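Hpr(Ser) kinase (Coxiella burnetii, PDB 3TQF) probably uses ATP to phosphorylate a serine of the phosphocarrier protein HPr and, as a two-way enzyme, also removes that phosphate. Local coordinates at residues S30-S33 / L34-D38; G76-V80 / P81-G85; T120-L124 / G125-P129; L143-E146 / T147-N151. One frame throughout, in Å; residues are numbered along the deposited sequence.

Interaction 1 (S30-S33 / L34-D38); sequences SELS and LALID. With PO4 (phosphate ion), chain C.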
loop_
_atom_site.group_PDB
_atom_site.type_symbol
_atom_site.label_atom_id
_atom_site.label_comp_id
_atom_site.label_asym_id
_atom_site.label_seq_id
_atom_site.Cartn_x
_atom_site.Cartn_y
_atom_site.Cartn_z
ATOM N N SER A 30 -4.452 -13.103 5.826
ATOM C CA SER A 30 -3.038 -13.356 6.135
ATOM C C SER A 30 -2.132 -12.287 5.523
ATOM O O SER A 30 -1.111 -11.919 6.101
ATOM C CB SER A 30 -2.615 -14.742 5.643
ATOM O OG SER A 30 -3.171 -15.765 6.459
ATOM N N GLU A 31 -2.523 -11.788 4.355
ATOM C CA GLU A 31 -1.830 -10.686 3.716
ATOM C C GLU A 31 -1.990 -9.409 4.535
ATOM O O GLU A 31 -1.081 -8.593 4.600
ATOM C CB GLU A 31 -2.352 -10.483 2.294
ATOM C CG GLU A 31 -1.939 -11.579 1.305
ATOM C CD GLU A 31 -2.919 -12.757 1.228
ATOM O OE1 GLU A 31 -3.438 -13.202 2.272
ATOM O OE2 GLU A 31 -3.158 -13.253 0.105
ATOM N N LEU A 32 -3.146 -9.244 5.168
ATOM C CA LEU A 32 -3.380 -8.106 6.054
ATOM C C LEU A 32 -2.496 -8.170 7.295
ATOM O O LEU A 32 -1.951 -7.146 7.721
ATOM C CB LEU A 32 -4.851 -8.025 6.466
ATOM C CG LEU A 32 -5.251 -6.916 7.443
ATOM C CD1 LEU A 32 -4.773 -5.560 6.955
ATOM C CD2 LEU A 32 -6.763 -6.921 7.655
ATOM N N SER A 33 -2.355 -9.362 7.876
ATOM C CA SER A 33 -1.471 -9.546 9.029
ATOM C C SER A 33 -0.057 -9.103 8.678
ATOM O O SER A 33 0.524 -8.280 9.377
ATOM C CB SER A 33 -1.459 -11.003 9.500
ATOM O OG SER A 33 -2.677 -11.351 10.142
ATOM N N LEU A 34 0.474 -9.630 7.580
ATOM C CA LEU A 34 1.812 -9.274 7.120
ATOM C C LEU A 34 1.969 -7.761 6.994
ATOM O O LEU A 34 2.915 -7.186 7.527
ATOM C CB LEU A 34 2.121 -9.946 5.772
ATOM C CG LEU A 34 3.584 -9.893 5.294
ATOM C CD1 LEU A 34 4.501 -10.621 6.259
ATOM C CD2 LEU A 34 3.729 -10.472 3.890
ATOM N N ALA A 35 1.034 -7.117 6.301
ATOM C CA ALA A 35 1.079 -5.666 6.106
ATOM C C ALA A 35 1.066 -4.913 7.438
ATOM O O ALA A 35 1.811 -3.954 7.616
ATOM C CB ALA A 35 -0.068 -5.211 5.228
ATOM N N LEU A 36 0.231 -5.361 8.374
ATOM C CA LEU A 36 0.200 -4.771 9.707
ATOM C C LEU A 36 1.523 -4.970 10.457
ATOM O O LEU A 36 1.977 -4.060 11.152
ATOM C CB LEU A 36 -0.971 -5.329 10.515
ATOM C CG LEU A 36 -2.349 -4.826 10.066
ATOM C CD1 LEU A 36 -3.449 -5.679 10.658
ATOM C CD2 LEU A 36 -2.546 -3.369 10.447
ATOM N N ILE A 37 2.148 -6.140 10.307
ATOM C CA ILE A 37 3.481 -6.373 10.888
ATOM C C ILE A 37 4.487 -5.371 10.313
ATOM O O ILE A 37 5.333 -4.849 11.033
ATOM C CB ILE A 37 4.024 -7.820 10.626
ATOM C CG1 ILE A 37 3.075 -8.904 11.152
ATOM C CG2 ILE A 37 5.401 -8.005 11.266
ATOM C CD1 ILE A 37 2.627 -8.703 12.578
ATOM N N ASP A 38 4.373 -5.112 9.011
ATOM C CA ASP A 38 5.266 -4.200 8.291
ATOM C C ASP A 38 5.091 -2.755 8.744
ATOM O O ASP A 38 6.017 -1.959 8.643
ATOM C CB ASP A 38 5.020 -4.316 6.779
ATOM C CG ASP A 38 5.992 -3.489 5.955
ATOM O OD1 ASP A 38 7.218 -3.700 6.075
ATOM O OD2 ASP A 38 5.524 -2.632 5.176
HETATM P P PO4 C . -6.817 -15.277 3.445
HETATM O O1 PO4 C . -7.912 -14.309 3.806
HETATM O O2 PO4 C . -7.407 -16.655 3.239
HETATM O O3 PO4 C . -6.140 -14.795 2.183
HETATM O O4 PO4 C . -5.800 -15.320 4.557
#
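L34 N reaches back to S30 O at 3.2 Å, one rung of the i to i+4 ladder of helix 29-38, the helix that follows what is probably the P-loop (Walker A motif) of this kinase fold. The next three rungs repeat the pattern: A35 N gives its proton to E31 O (3.1 Å), L36 N to L32 O (2.9 Å) and I37 N to S33 O (2.8 Å). One general lesson concerns the first turn, whose amides find no carbonyl earlier in the helix. Here S30 N is satisfied by the bound phosphate, giving its proton to PO4 O4 at 2.9 Å with an angle of 166° at the hydrogen, and the backbone amides of N26, G28 and K29 bind the same ion. The helix N-terminus would thus probably help to stabilise the negative charge. S30 OG lies beside its own backbone N (chi1 -73°) and has weak links to PO4 O4, D46 OD1 and L71 O, among which its single proton is not assigned. The carboxylate of E31, on a chain bent at chi2, has its strongest partner across the interface, where OE2 forms a salt bridge with R139 of the second subunit; its other oxygen, OE1, comes within 3.1 Å of PO4 O3. On the side of the helix facing helix 141-165 and strand 10-14 the packing is apolar: the side chains of L32 and L36 cross obliquely, with L32 CG 3.9 Å from L36 CD1.

Interaction 2 (G76-V80 / P81-G85); sequences GIIDV and PKLFG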
loop_
_atom_site.group_PDB
_atom_site.type_symbol
_atom_site.label_atom_id
_atom_site.label_comp_id
_atom_site.label_asym_id
_atom_site.label_seq_id
_atom_site.Cartn_x
_atom_site.Cartn_y
_atom_site.Cartn_z
ATOM N N GLY A 76 4.097 -19.013 0.774
ATOM C CA GLY A 76 4.214 -20.191 1.633
ATOM C C GLY A 76 4.326 -19.771 3.086
ATOM O O GLY A 76 3.690 -18.816 3.510
ATOM N N ILE A 77 5.148 -20.477 3.849
ATOM C CA ILE A 77 5.363 -20.150 5.253
ATOM C C ILE A 77 6.299 -18.950 5.398
ATOM O O ILE A 77 7.240 -18.788 4.621
ATOM C CB ILE A 77 5.936 -21.364 6.018
ATOM C CG1 ILE A 77 4.872 -22.457 6.131
ATOM C CG2 ILE A 77 6.410 -20.968 7.410
ATOM C CD1 ILE A 77 3.669 -22.053 6.976
ATOM N N ILE A 78 6.023 -18.113 6.394
ATOM C CA ILE A 78 6.832 -16.942 6.683
ATOM C C ILE A 78 7.239 -16.966 8.153
ATOM O O ILE A 78 6.396 -16.788 9.033
ATOM C CB ILE A 78 6.048 -15.630 6.418
ATOM C CG1 ILE A 78 5.573 -15.557 4.966
ATOM C CG2 ILE A 78 6.907 -14.411 6.746
ATOM C CD1 ILE A 78 4.655 -14.384 4.690
ATOM N N ASP A 79 8.525 -17.195 8.409
ATOM C CA ASP A 79 9.090 -17.076 9.753
ATOM C C ASP A 79 9.166 -15.590 10.090
ATOM O O ASP A 79 10.164 -14.936 9.804
ATOM C CB ASP A 79 10.481 -17.725 9.804
ATOM C CG ASP A 79 11.049 -17.823 11.219
ATOM O OD1 ASP A 79 10.543 -17.146 12.136
ATOM O OD2 ASP A 79 12.021 -18.588 11.411
ATOM N N VAL A 80 8.101 -15.064 10.691
ATOM C CA VAL A 80 7.981 -13.626 10.943
ATOM C C VAL A 80 9.112 -13.060 11.807
ATOM O O VAL A 80 9.637 -11.996 11.491
ATOM C CB VAL A 80 6.599 -13.256 11.551
ATOM C CG1 VAL A 80 6.595 -11.826 12.063
ATOM C CG2 VAL A 80 5.495 -13.456 10.523
ATOM N N PRO A 81 9.487 -13.756 12.897
ATOM C CA PRO A 81 10.636 -13.318 13.692
ATOM C C PRO A 81 11.922 -13.158 12.886
ATOM O O PRO A 81 12.604 -12.143 13.016
ATOM C CB PRO A 81 10.797 -14.439 14.717
ATOM C CG PRO A 81 9.451 -14.966 14.899
ATOM C CD PRO A 81 8.731 -14.814 13.589
ATOM N N LYS A 82 12.243 -14.150 12.064
ATOM C CA LYS A 82 13.439 -14.094 11.232
ATOM C C LYS A 82 13.439 -12.852 10.334
ATOM O O LYS A 82 14.471 -12.195 10.190
ATOM C CB LYS A 82 13.553 -15.358 10.371
ATOM C CG LYS A 82 14.873 -15.494 9.595
ATOM C CD LYS A 82 15.856 -16.428 10.280
ATOM C CE LYS A 82 17.205 -16.422 9.572
ATOM N NZ LYS A 82 18.109 -17.510 10.058
ATOM N N LEU A 83 12.285 -12.533 9.751
ATOM C CA LEU A 83 12.183 -11.466 8.753
ATOM C C LEU A 83 11.876 -10.085 9.328
ATOM O O LEU A 83 12.229 -9.081 8.719
ATOM C CB LEU A 83 11.118 -11.808 7.699
ATOM C CG LEU A 83 11.395 -12.949 6.710
ATOM C CD1 LEU A 83 10.395 -12.897 5.572
ATOM C CD2 LEU A 83 12.805 -12.901 6.160
ATOM N N PHE A 84 11.206 -10.027 10.477
ATOM C CA PHE A 84 10.753 -8.745 11.039
ATOM C C PHE A 84 11.224 -8.460 12.473
ATOM O O PHE A 84 10.868 -7.429 13.044
ATOM C CB PHE A 84 9.227 -8.665 10.949
ATOM C CG PHE A 84 8.709 -8.719 9.536
ATOM C CD1 PHE A 84 8.589 -7.558 8.781
ATOM C CD2 PHE A 84 8.358 -9.930 8.955
ATOM C CE1 PHE A 84 8.124 -7.604 7.473
ATOM C CE2 PHE A 84 7.891 -9.983 7.645
ATOM C CZ PHE A 84 7.773 -8.819 6.904
ATOM N N GLY A 85 12.028 -9.359 13.043
ATOM C CA GLY A 85 12.596 -9.159 14.376
ATOM C C GLY A 85 11.842 -9.888 15.473
ATOM O O GLY A 85 10.676 -10.249 15.301
#
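The ring of F84 meets V80 at its edge: V80 O lies near the ring plane, 3.5 Å from F84 CD2, while V80 CG1 is 4.0 Å from that same ring carbon. With chi1 at -61° the ring is set beside its own backbone N, which donates to V80 O at 2.7 Å, so one carbonyl serves both the amide and the ring edge. L34 and I37 of helix 29-38 also pack on this phenyl group. A second flat group, the carboxylate of D79, sits over the start of the helix. Its CG is anti to the backbone N (chi1 -172°), and this turns OD1 toward K82 N, 3.4 Å away, in a weak but straight bond. D79 is therefore the N-cap of helix 80-84, and strand 76-79 runs directly into it. P81, which has no amide proton to offer, occupies the first turn, where none is needed. Just outside the cap, I78 CG2 touches L83 CD1 at 4.0 Å, their side chains crossing at about a right angle; the residue before the cap thus meets the fourth residue of the helix, the pairing known as a hydrophobic staple. L83 N donates to D79 O, and L83 O in turn accepts from R150 NH2 of the second subunit. At the other end G85 leaves the helical conformation with positive phi, its N bonded to P81 O at 2.8 Å.

Interaction 3 (T120-L124 / G125-P129); sequences TEIIL and GINVP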
loop_
_atom_site.group_PDB
_atom_site.type_symbol
_atom_site.label_atom_id
_atom_site.label_comp_id
_atom_site.label_asym_id
_atom_site.label_seq_id
_atom_site.Cartn_x
_atom_site.Cartn_y
_atom_site.Cartn_z
ATOM N N THR A 120 -21.516 -6.639 19.337
ATOM C CA THR A 120 -20.824 -7.311 20.439
ATOM C C THR A 120 -20.686 -8.805 20.156
ATOM O O THR A 120 -21.612 -9.433 19.652
ATOM C CB THR A 120 -21.571 -7.125 21.773
ATOM O OG1 THR A 120 -21.732 -5.729 22.047
ATOM C CG2 THR A 120 -20.812 -7.768 22.916
ATOM N N GLU A 121 -19.517 -9.354 20.480
ATOM C CA GLU A 121 -19.258 -10.793 20.426
ATOM C C GLU A 121 -19.125 -11.332 21.836
ATOM O O GLU A 121 -18.425 -10.745 22.661
ATOM C CB GLU A 121 -17.951 -11.070 19.685
ATOM C CG GLU A 121 -18.069 -11.062 18.178
ATOM C CD GLU A 121 -17.752 -12.395 17.553
ATOM O OE1 GLU A 121 -18.470 -13.376 17.846
ATOM O OE2 GLU A 121 -16.788 -12.456 16.761
ATOM N N ILE A 122 -19.787 -12.456 22.103
ATOM C CA ILE A 122 -19.625 -13.157 23.373
ATOM C C ILE A 122 -18.516 -14.192 23.210
ATOM O O ILE A 122 -18.700 -15.209 22.544
ATOM C CB ILE A 122 -20.925 -13.859 23.830
ATOM C CG1 ILE A 122 -22.139 -12.934 23.682
ATOM C CG2 ILE A 122 -20.789 -14.322 25.266
ATOM C CD1 ILE A 122 -21.939 -11.551 24.247
ATOM N N ILE A 123 -17.358 -13.911 23.801
ATOM C CA ILE A 123 -16.227 -14.833 23.778
ATOM C C ILE A 123 -15.990 -15.353 25.199
ATOM O O ILE A 123 -15.537 -14.618 26.071
ATOM C CB ILE A 123 -14.957 -14.150 23.235
ATOM C CG1 ILE A 123 -15.269 -13.401 21.934
ATOM C CG2 ILE A 123 -13.860 -15.179 23.009
ATOM C CD1 ILE A 123 -14.057 -12.825 21.233
ATOM N N LEU A 124 -16.316 -16.620 25.423
ATOM C CA LEU A 124 -16.286 -17.210 26.759
ATOM C C LEU A 124 -17.014 -16.337 27.777
ATOM O O LEU A 124 -16.517 -16.105 28.877
ATOM C CB LEU A 124 -14.845 -17.476 27.206
ATOM C CG LEU A 124 -14.050 -18.431 26.314
ATOM C CD1 LEU A 124 -12.630 -18.604 26.845
ATOM C CD2 LEU A 124 -14.760 -19.770 26.210
ATOM N N GLY A 125 -18.191 -15.847 27.390
ATOM C CA GLY A 125 -19.047 -15.068 28.277
ATOM C C GLY A 125 -18.622 -13.632 28.503
ATOM O O GLY A 125 -19.189 -12.951 29.353
ATOM N N ILE A 126 -17.630 -13.161 27.754
ATOM C CA ILE A 126 -17.151 -11.789 27.882
ATOM C C ILE A 126 -17.559 -10.992 26.644
ATOM O O ILE A 126 -17.446 -11.480 25.525
ATOM C CB ILE A 126 -15.621 -11.755 28.089
ATOM C CG1 ILE A 126 -15.286 -12.287 29.487
ATOM C CG2 ILE A 126 -15.074 -10.347 27.913
ATOM C CD1 ILE A 126 -13.820 -12.196 29.853
ATOM N N ASN A 127 -18.055 -9.777 26.861
ATOM C CA ASN A 127 -18.466 -8.905 25.774
ATOM C C ASN A 127 -17.256 -8.264 25.143
ATOM O O ASN A 127 -16.618 -7.413 25.758
ATOM C CB ASN A 127 -19.402 -7.803 26.273
ATOM C CG ASN A 127 -20.758 -8.329 26.683
ATOM O OD1 ASN A 127 -21.028 -9.522 26.571
ATOM N ND2 ASN A 127 -21.620 -7.441 27.163
ATOM N N VAL A 128 -16.940 -8.678 23.921
ATOM C CA VAL A 128 -15.891 -8.047 23.144
ATOM C C VAL A 128 -16.548 -7.201 22.050
ATOM O O VAL A 128 -17.373 -7.706 21.287
ATOM C CB VAL A 128 -14.967 -9.094 22.512
ATOM C CG1 VAL A 128 -13.925 -8.420 21.629
ATOM C CG2 VAL A 128 -14.303 -9.930 23.597
ATOM N N PRO A 129 -16.209 -5.901 21.985
ATOM C CA PRO A 129 -16.743 -5.067 20.911
ATOM C C PRO A 129 -16.367 -5.618 19.543
ATOM O O PRO A 129 -15.262 -6.129 19.367
ATOM C CB PRO A 129 -16.076 -3.709 21.142
ATOM C CG PRO A 129 -15.660 -3.705 22.566
ATOM C CD PRO A 129 -15.445 -5.123 22.977
#
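I123 and V128 meet on the inner face of the two-stranded ladder, where side-chain torsions decide which branches touch. I123 carries CG1 beside its backbone N and then extends (chi2 -173°), which sends CD1 against V128 CG2 at 3.7 Å. It is this CG2 branch that V128 offers to the isoleucine, the two chains crossing at a slant. I126 joins them on this face, which packs on L58 of strand 58-61, with L51 under I123 and V95 under V128. E121 starts out on the same face, but its chain bends at chi2 (-117°) and carries the carboxylate away from the hairpin; OE2 makes a weak hydrogen bond with S98 OG and a long, weak ion pair with K130. The other face bears T120, I122 and N127. The methyl CG2 of T120 lies 3.6 Å from N127 CB. I122 lies alongside N127, pointing the same way, with its CD1 3.2 Å from N127 OD1, while its branch methyl CG2 reaches G125 CA at 3.6 Å. Between the faces the backbones bond in antiparallel fashion: E121 and V128 exchange N-H···O bonds of 2.8 Å in both directions, followed by I123 N to I126 O at 3.0 Å. The closing bond, from I126 N to I123 O at 3.1 Å, differs, since its donor stands 65° above the carbonyl plane. Both corner residues, L124 and G125, have positive phi, as a type I' turn requires, and strands 117-123 and 126-134 thus form a classic two-residue beta hairpin at the border of the main sheet.

Interaction 4 (L143-E146 / T147-N151); sequences LLIE and TLVRN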
loop_
_atom_site.group_PDB
_atom_site.type_symbol
_atom_site.label_atom_id
_atom_site.label_comp_id
_atom_site.label_asym_id
_atom_site.label_seq_id
_atom_site.Cartn_x
_atom_site.Cartn_y
_atom_site.Cartn_z
ATOM N N LEU A 143 -3.813 0.362 6.432
ATOM C CA LEU A 143 -3.930 1.691 7.022
ATOM C C LEU A 143 -5.331 1.895 7.584
ATOM O O LEU A 143 -5.495 2.523 8.621
ATOM C CB LEU A 143 -3.610 2.772 5.987
ATOM C CG LEU A 143 -3.721 4.226 6.453
ATOM C CD1 LEU A 143 -2.651 4.554 7.468
ATOM C CD2 LEU A 143 -3.639 5.162 5.266
ATOM N N LEU A 144 -6.335 1.361 6.897
ATOM C CA LEU A 144 -7.714 1.524 7.327
ATOM C C LEU A 144 -7.971 0.799 8.637
ATOM O O LEU A 144 -8.568 1.355 9.555
ATOM C CB LEU A 144 -8.677 1.027 6.243
ATOM C CG LEU A 144 -8.613 1.767 4.897
ATOM C CD1 LEU A 144 -9.738 1.311 3.987
ATOM C CD2 LEU A 144 -8.654 3.265 5.092
ATOM N N ILE A 145 -7.495 -0.437 8.720
ATOM C CA ILE A 145 -7.640 -1.253 9.924
ATOM C C ILE A 145 -6.837 -0.678 11.087
ATOM O O ILE A 145 -7.301 -0.676 12.219
ATOM C CB ILE A 145 -7.213 -2.703 9.650
ATOM C CG1 ILE A 145 -8.195 -3.365 8.678
ATOM C CG2 ILE A 145 -7.132 -3.511 10.951
ATOM C CD1 ILE A 145 -9.565 -3.624 9.261
ATOM N N GLU A 146 -5.640 -0.182 10.811
ATOM C CA GLU A 146 -4.845 0.491 11.843
ATOM C C GLU A 146 -5.571 1.718 12.375
ATOM O O GLU A 146 -5.586 1.964 13.575
ATOM C CB GLU A 146 -3.472 0.900 11.297
ATOM C CG GLU A 146 -2.648 1.758 12.254
ATOM C CD GLU A 146 -1.360 2.238 11.635
ATOM O OE1 GLU A 146 -0.388 1.461 11.586
ATOM O OE2 GLU A 146 -1.316 3.398 11.190
ATOM N N THR A 147 -6.165 2.486 11.471
ATOM C CA THR A 147 -6.904 3.693 11.838
ATOM C C THR A 147 -8.178 3.348 12.610
ATOM O O THR A 147 -8.523 4.027 13.577
ATOM C CB THR A 147 -7.256 4.523 10.593
ATOM O OG1 THR A 147 -6.063 4.769 9.839
ATOM C CG2 THR A 147 -7.877 5.848 10.985
ATOM N N LEU A 148 -8.862 2.288 12.182
ATOM C CA LEU A 148 -10.055 1.798 12.871
ATOM C C LEU A 148 -9.749 1.412 14.311
ATOM O O LEU A 148 -10.552 1.672 15.209
ATOM C CB LEU A 148 -10.616 0.579 12.148
ATOM C CG LEU A 148 -11.963 0.051 12.628
ATOM C CD1 LEU A 148 -13.094 0.957 12.163
ATOM C CD2 LEU A 148 -12.165 -1.363 12.121
ATOM N N VAL A 149 -8.594 0.782 14.520
ATOM C CA VAL A 149 -8.206 0.279 15.839
ATOM C C VAL A 149 -7.789 1.417 16.754
ATOM O O VAL A 149 -8.135 1.422 17.927
ATOM C CB VAL A 149 -7.061 -0.761 15.743
ATOM C CG1 VAL A 149 -6.551 -1.142 17.124
ATOM C CG2 VAL A 149 -7.530 -2.002 14.994
ATOM N N ARG A 150 -7.049 2.380 16.216
ATOM C CA ARG A 150 -6.613 3.547 16.990
ATOM C C ARG A 150 -7.803 4.399 17.412
ATOM O O ARG A 150 -7.828 4.928 18.521
ATOM C CB ARG A 150 -5.617 4.388 16.187
ATOM C CG ARG A 150 -4.294 3.676 15.920
ATOM C CD ARG A 150 -3.435 4.447 14.954
ATOM N NE ARG A 150 -2.965 5.693 15.550
ATOM C CZ ARG A 150 -2.614 6.781 14.872
ATOM N NH1 ARG A 150 -2.676 6.813 13.544
ATOM N NH2 ARG A 150 -2.205 7.854 15.531
ATOM N N ASN A 151 -8.786 4.524 16.524
ATOM C CA ASN A 151 -10.037 5.209 16.846
ATOM C C ASN A 151 -10.793 4.491 17.942
ATOM O O ASN A 151 -11.384 5.129 18.814
ATOM C CB ASN A 151 -10.942 5.335 15.608
ATOM C CG ASN A 151 -10.849 6.697 14.946
ATOM O OD1 ASN A 151 -9.868 7.416 15.107
ATOM N ND2 ASN A 151 -11.880 7.057 14.201
#
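T147 grips L143 O twice: the hydroxyl OG1 donates at 2.6 Å and the backbone N at 2.9 Å, reaching the oxygen from opposite faces of its carbonyl plane. The hydroxyl can do so because chi1 (-53°) sets it beside its own backbone N and pointing back down the helix. E146 and R150, one turn apart, give their charged ends to other partners. E146 OE2 bridges to R39 and OE1 forms a hydrogen bond with H41, while R150 NH2 donates to L83 O of the third subunit. The E146 carboxylate and the R150 guanidinium stand 82° apart, with E146 OE2 4.4 Å from R150 NH1, too far for direct pairing. What they share is aliphatic: the chains run side by side and E146 CG comes within 3.9 Å of R150 CD. The four residues L143, E146, T147 and R150 belong to helix 141-165, the long C-terminal helix laid against the main sheet, whose ladder continues with L148 N to L144 O at 2.8 Å and R150 N to E146 O at 3.0 Å. On the sheet side I145 CG2 approaches V149 CG2 at 4.3 Å, and both residues, with L148, pack on I99 of strand 92-102, while V149 also covers M17 and V19 of strand 17-23.

Overall arrangement
Interaction 1 is the hub of the set: its first turn binds a phosphate ion, probably from the crystallisation liquor, where a nucleotide phosphate would probably lie. Interaction 2 packs on one flank of that helix, with L34 CD1 3.7 Å from F84 CE2, and interaction 4 on another, with L32 CD2 4.0 Å from I145 CG1. Interactions 2 and 4 do not touch within one chain, their centres being 24 Å apart, but they meet between subunits, where R150 of one copy bonds to L83 of another and T147 packs on I78. Interaction 3 stands apart, its centre about 25 Å from that of interaction 1, although its second strand leads along the chain to the helix of interaction 4.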